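PDB 4DNH: uncharacterized protein from Sinorhizobium meliloti, which is of unknown function but folds as a TIM barrel and is probably related to the dihydrodipicolinate synthase family. Local coordinates for residues E184-F195 with A224-L234. Residues are numbered along the deposited sequence; the frame is centred on the assembly and turned at random.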
loop_
_atom_site.group_PDB
_atom_site.type_symbol
_atom_site.label_atom_id
_atom_site.label_comp_id
_atom_site.label_asym_id
_atom_site.label_seq_id
_atom_site.Cartn_x
_atom_site.Cartn_y
_atom_site.Cartn_z
ATOM N N GLU A 184 -11.026 -19.343 -0.759
ATOM C CA GLU A 184 -11.106 -18.695 0.551
ATOM C C GLU A 184 -11.578 -17.247 0.404
ATOM O O GLU A 184 -11.435 -16.650 -0.680
ATOM C CB GLU A 184 -9.740 -18.732 1.261
ATOM C CG GLU A 184 -9.293 -20.106 1.757
ATOM C CD GLU A 184 -10.045 -20.569 2.994
ATOM O OE1 GLU A 184 -10.320 -19.732 3.881
ATOM O OE2 GLU A 184 -10.362 -21.773 3.089
ATOM N N PRO A 185 -12.155 -16.672 1.485
ATOM C CA PRO A 185 -12.529 -15.257 1.446
ATOM C C PRO A 185 -11.422 -14.357 0.902
ATOM O O PRO A 185 -10.241 -14.587 1.142
ATOM C CB PRO A 185 -12.840 -14.947 2.911
ATOM C CG PRO A 185 -13.424 -16.228 3.415
ATOM C CD PRO A 185 -12.669 -17.328 2.706
ATOM N N VAL A 186 -11.850 -13.343 0.169
ATOM C CA VAL A 186 -11.019 -12.451 -0.611
ATOM C C VAL A 186 -11.199 -11.007 -0.099
ATOM O O VAL A 186 -12.229 -10.673 0.509
ATOM C CB VAL A 186 -11.458 -12.578 -2.088
ATOM C CG1 VAL A 186 -11.627 -11.230 -2.782
ATOM C CG2 VAL A 186 -10.526 -13.496 -2.850
ATOM N N ILE A 187 -10.190 -10.171 -0.307
ATOM C CA ILE A 187 -10.319 -8.750 -0.078
ATOM C C ILE A 187 -10.342 -8.075 -1.445
ATOM O O ILE A 187 -9.360 -8.129 -2.185
ATOM C CB ILE A 187 -9.143 -8.177 0.734
ATOM C CG1 ILE A 187 -9.133 -8.746 2.146
ATOM C CG2 ILE A 187 -9.214 -6.654 0.768
ATOM C CD1 ILE A 187 -7.844 -8.475 2.891
ATOM N N ILE A 188 -11.467 -7.454 -1.776
ATOM C CA ILE A 188 -11.643 -6.808 -3.064
ATOM C C ILE A 188 -11.000 -5.435 -3.040
ATOM O O ILE A 188 -11.157 -4.659 -2.096
ATOM C CB ILE A 188 -13.133 -6.688 -3.443
ATOM C CG1 ILE A 188 -13.701 -8.072 -3.767
ATOM C CG2 ILE A 188 -13.318 -5.733 -4.619
ATOM C CD1 ILE A 188 -15.152 -8.069 -4.197
ATOM N N HIS A 189 -10.273 -5.131 -4.100
ATOM C CA HIS A 189 -9.592 -3.867 -4.173
ATOM C C HIS A 189 -10.160 -2.963 -5.243
ATOM O O HIS A 189 -10.151 -3.284 -6.434
ATOM C CB HIS A 189 -8.114 -4.105 -4.349
ATOM C CG HIS A 189 -7.285 -2.859 -4.275
ATOM N ND1 HIS A 189 -6.046 -2.790 -4.780
ATOM C CD2 HIS A 189 -7.568 -1.602 -3.739
ATOM C CE1 HIS A 189 -5.553 -1.558 -4.578
ATOM N NE2 HIS A 189 -6.486 -0.833 -3.937
ATOM N N TRP A 190 -10.697 -1.830 -4.790
ATOM C CA TRP A 190 -11.110 -0.738 -5.653
ATOM C C TRP A 190 -10.033 0.320 -5.653
ATOM O O TRP A 190 -9.946 1.141 -4.740
ATOM C CB TRP A 190 -12.430 -0.173 -5.167
ATOM C CG TRP A 190 -13.035 0.820 -6.117
ATOM C CD1 TRP A 190 -12.487 1.308 -7.303
ATOM C CD2 TRP A 190 -14.309 1.528 -5.966
ATOM N NE1 TRP A 190 -13.319 2.223 -7.880
ATOM C CE2 TRP A 190 -14.430 2.402 -7.130
ATOM C CE3 TRP A 190 -15.326 1.515 -5.024
ATOM C CZ2 TRP A 190 -15.539 3.223 -7.323
ATOM C CZ3 TRP A 190 -16.439 2.342 -5.225
ATOM C CH2 TRP A 190 -16.539 3.176 -6.346
ATOM N N LEU A 191 -9.187 0.280 -6.682
ATOM C CA LEU A 191 -8.054 1.181 -6.854
ATOM C C LEU A 191 -8.465 2.367 -7.736
ATOM O O LEU A 191 -8.869 2.162 -8.879
ATOM C CB LEU A 191 -6.913 0.401 -7.521
ATOM C CG LEU A 191 -5.487 0.946 -7.728
ATOM C CD1 LEU A 191 -4.851 1.390 -6.419
ATOM C CD2 LEU A 191 -4.625 -0.118 -8.393
ATOM N N GLY A 192 -8.365 3.590 -7.217
ATOM C CA GLY A 192 -8.750 4.797 -7.977
ATOM C C GLY A 192 -7.797 5.210 -9.101
ATOM O O GLY A 192 -6.648 4.760 -9.151
ATOM N N GLU A 193 -8.285 6.067 -10.000
ATOM C CA GLU A 193 -7.537 6.482 -11.199
ATOM C C GLU A 193 -6.291 7.337 -10.949
ATOM O O GLU A 193 -5.435 7.474 -11.832
ATOM C CB GLU A 193 -8.438 7.153 -12.263
ATOM C CG GLU A 193 -9.507 8.106 -11.751
ATOM C CD GLU A 193 -10.827 7.398 -11.475
ATOM O OE1 GLU A 193 -11.178 7.245 -10.283
ATOM O OE2 GLU A 193 -11.505 6.977 -12.444
HETATM N N MSE A 194 -6.182 7.910 -9.760
HETATM C CA MSE A 194 -4.993 8.701 -9.427
HETATM C C MSE A 194 -3.832 7.773 -9.178
HETATM O O MSE A 194 -2.669 8.154 -9.365
HETATM C CB MSE A 194 -5.253 9.614 -8.239
HETATM C CG MSE A 194 -6.744 9.589 -7.960
HETATM SE SE MSE A 194 -7.090 8.241 -6.564
HETATM C CE MSE A 194 -7.468 9.758 -5.368
ATOM N N PHE A 195 -4.144 6.549 -8.766
ATOM C CA PHE A 195 -3.148 5.503 -8.616
ATOM C C PHE A 195 -2.901 4.762 -9.940
ATOM O O PHE A 195 -1.744 4.426 -10.274
ATOM C CB PHE A 195 -3.537 4.535 -7.492
ATOM C CG PHE A 195 -3.562 5.167 -6.123
ATOM C CD1 PHE A 195 -2.378 5.454 -5.450
ATOM C CD2 PHE A 195 -4.770 5.477 -5.508
ATOM C CE1 PHE A 195 -2.396 6.041 -4.192
ATOM C CE2 PHE A 195 -4.798 6.054 -4.247
ATOM C CZ PHE A 195 -3.608 6.337 -3.587
ATOM N N ALA A 224 -20.063 -14.246 1.768
ATOM C CA ALA A 224 -19.268 -15.311 2.404
ATOM C C ALA A 224 -17.876 -15.456 1.773
ATOM O O ALA A 224 -16.910 -15.793 2.453
ATOM C CB ALA A 224 -20.014 -16.640 2.368
ATOM N N LYS A 225 -17.787 -15.187 0.475
ATOM C CA LYS A 225 -16.522 -15.232 -0.246
ATOM C C LYS A 225 -15.711 -13.938 -0.188
ATOM O O LYS A 225 -14.674 -13.834 -0.839
ATOM C CB LYS A 225 -16.749 -15.643 -1.704
ATOM C CG LYS A 225 -16.075 -16.949 -2.082
ATOM C CD LYS A 225 -16.887 -18.176 -1.701
ATOM C CE LYS A 225 -16.174 -19.451 -2.138
ATOM N NZ LYS A 225 -15.856 -19.438 -3.595
ATOM N N VAL A 226 -16.177 -12.957 0.587
ATOM C CA VAL A 226 -15.518 -11.645 0.657
ATOM C C VAL A 226 -15.208 -11.249 2.102
ATOM O O VAL A 226 -16.106 -10.884 2.860
ATOM C CB VAL A 226 -16.354 -10.549 -0.060
ATOM C CG1 VAL A 226 -15.771 -9.159 0.166
ATOM C CG2 VAL A 226 -16.442 -10.833 -1.556
ATOM N N ASP A 227 -13.935 -11.332 2.475
ATOM C CA ASP A 227 -13.478 -10.899 3.796
ATOM C C ASP A 227 -13.592 -9.383 3.929
ATOM O O ASP A 227 -14.016 -8.882 4.973
ATOM C CB ASP A 227 -12.039 -11.364 4.048
ATOM C CG ASP A 227 -11.472 -10.873 5.387
ATOM O OD1 ASP A 227 -11.827 -11.441 6.447
ATOM O OD2 ASP A 227 -10.644 -9.933 5.374
ATOM N N GLY A 228 -13.238 -8.654 2.868
ATOM C CA GLY A 228 -13.352 -7.195 2.889
ATOM C C GLY A 228 -13.197 -6.452 1.573
ATOM O O GLY A 228 -12.995 -7.061 0.522
ATOM N N ILE A 229 -13.315 -5.129 1.633
ATOM C CA ILE A 229 -13.041 -4.270 0.474
ATOM C C ILE A 229 -12.043 -3.191 0.874
ATOM O O ILE A 229 -12.170 -2.593 1.953
ATOM C CB ILE A 229 -14.329 -3.668 -0.173
ATOM C CG1 ILE A 229 -13.999 -2.462 -1.039
ATOM C CG2 ILE A 229 -15.355 -3.243 0.868
ATOM C CD1 ILE A 229 -14.983 -2.226 -2.159
ATOM N N LYS A 230 -11.027 -2.990 0.030
ATOM C CA LYS A 230 -10.090 -1.880 0.185
ATOM C C LYS A 230 -10.432 -0.810 -0.832
ATOM O O LYS A 230 -10.414 -1.057 -2.041
ATOM C CB LYS A 230 -8.641 -2.320 -0.020
ATOM C CG LYS A 230 -7.654 -1.163 -0.086
ATOM C CD LYS A 230 -6.247 -1.605 -0.477
ATOM C CE LYS A 230 -5.354 -0.389 -0.698
ATOM N NZ LYS A 230 -3.926 -0.691 -1.000
ATOM N N ILE A 231 -10.728 0.383 -0.340
ATOM C CA ILE A 231 -11.036 1.480 -1.226
ATOM C C ILE A 231 -9.872 2.475 -1.231
ATOM O O ILE A 231 -9.379 2.892 -0.160
ATOM C CB ILE A 231 -12.419 2.103 -0.896
ATOM C CG1 ILE A 231 -12.913 2.944 -2.070
ATOM C CG2 ILE A 231 -12.402 2.879 0.422
ATOM C CD1 ILE A 231 -14.373 3.341 -1.988
ATOM N N SER A 232 -9.423 2.804 -2.447
ATOM C CA SER A 232 -8.296 3.698 -2.692
ATOM C C SER A 232 -8.716 4.810 -3.641
ATOM O O SER A 232 -8.188 4.932 -4.747
ATOM C CB SER A 232 -7.144 2.918 -3.308
ATOM O OG SER A 232 -6.490 2.128 -2.340
ATOM N N LEU A 233 -9.691 5.598 -3.204
ATOM C CA LEU A 233 -10.238 6.701 -3.981
ATOM C C LEU A 233 -9.849 8.037 -3.375
ATOM O O LEU A 233 -10.113 9.087 -3.954
ATOM C CB LEU A 233 -11.758 6.616 -3.991
ATOM C CG LEU A 233 -12.441 5.414 -4.620
ATOM C CD1 LEU A 233 -13.917 5.743 -4.755
ATOM C CD2 LEU A 233 -11.843 5.100 -5.983
ATOM N N LEU A 234 -9.252 7.990 -2.188
ATOM C CA LEU A 234 -8.905 9.179 -1.400
ATOM C C LEU A 234 -10.055 10.194 -1.265
ATOM O O LEU A 234 -9.841 11.408 -1.262
ATOM C CB LEU A 234 -7.632 9.840 -1.933
ATOM C CG LEU A 234 -6.356 9.012 -2.085
ATOM C CD1 LEU A 234 -5.202 9.956 -2.362
ATOM C CD2 LEU A 234 -6.053 8.157 -0.857
#
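Val186 O accepts two backbone N-H groups, from Gly228 N at 3.3 Å with a nearly straight N-H...O angle of 164°, and from Asp227 N in a weak bond. This double grip marks a beta bulge: Val186 pairs with Val226, but Ile187 already faces Gly228. Beyond it the two parallel strands keep step, Lys230 N giving its hydrogen to Ile188 O at 2.7 Å and Trp190 N to Lys230 O at 2.9 Å, until Gly192 N closes the ladder on Ser232 O.

Lys230 lies alongside His189 on the barrel's inner face. Its chain, with every torsion from chi1 to chi4 near 180°, runs out straight and carries CD over the imidazole face, 3.8 Å from the His189 ring centroid, a CH-pi contact, while Ser232 OG sits at the ring edge, 3.4 Å from His189 NE2. Both Lys230 NZ and Ser232 OG hydrogen-bond a glycerol, probably from crystallisation.

On the opposite face, Trp190 holds CG anti to its own N (chi1 -171°), and Leu233 CD2 covers its five-membered ring 3.9 Å from the centroid, 18° off the normal. Ile231 CD1 approaches Trp190 CE3 obliquely at 3.7 Å, while helix 208-221 packs against the indole. Replacing the indole of Trp190 by an alanine methyl would probably leave Leu233 CD2 and Ile231 CD1 without their aromatic partner and open a gap against helix 208-221.

Strand 186-191, helix 208-221 and strand 226-232 thus form a parallel beta-alpha-beta unit, with His189, Lys230 and Ser232 among the side chains turned into the barrel and Ile188, Trp190, Ile229 and Ile231 turned to the helices, as in the eight-stranded TIM barrel.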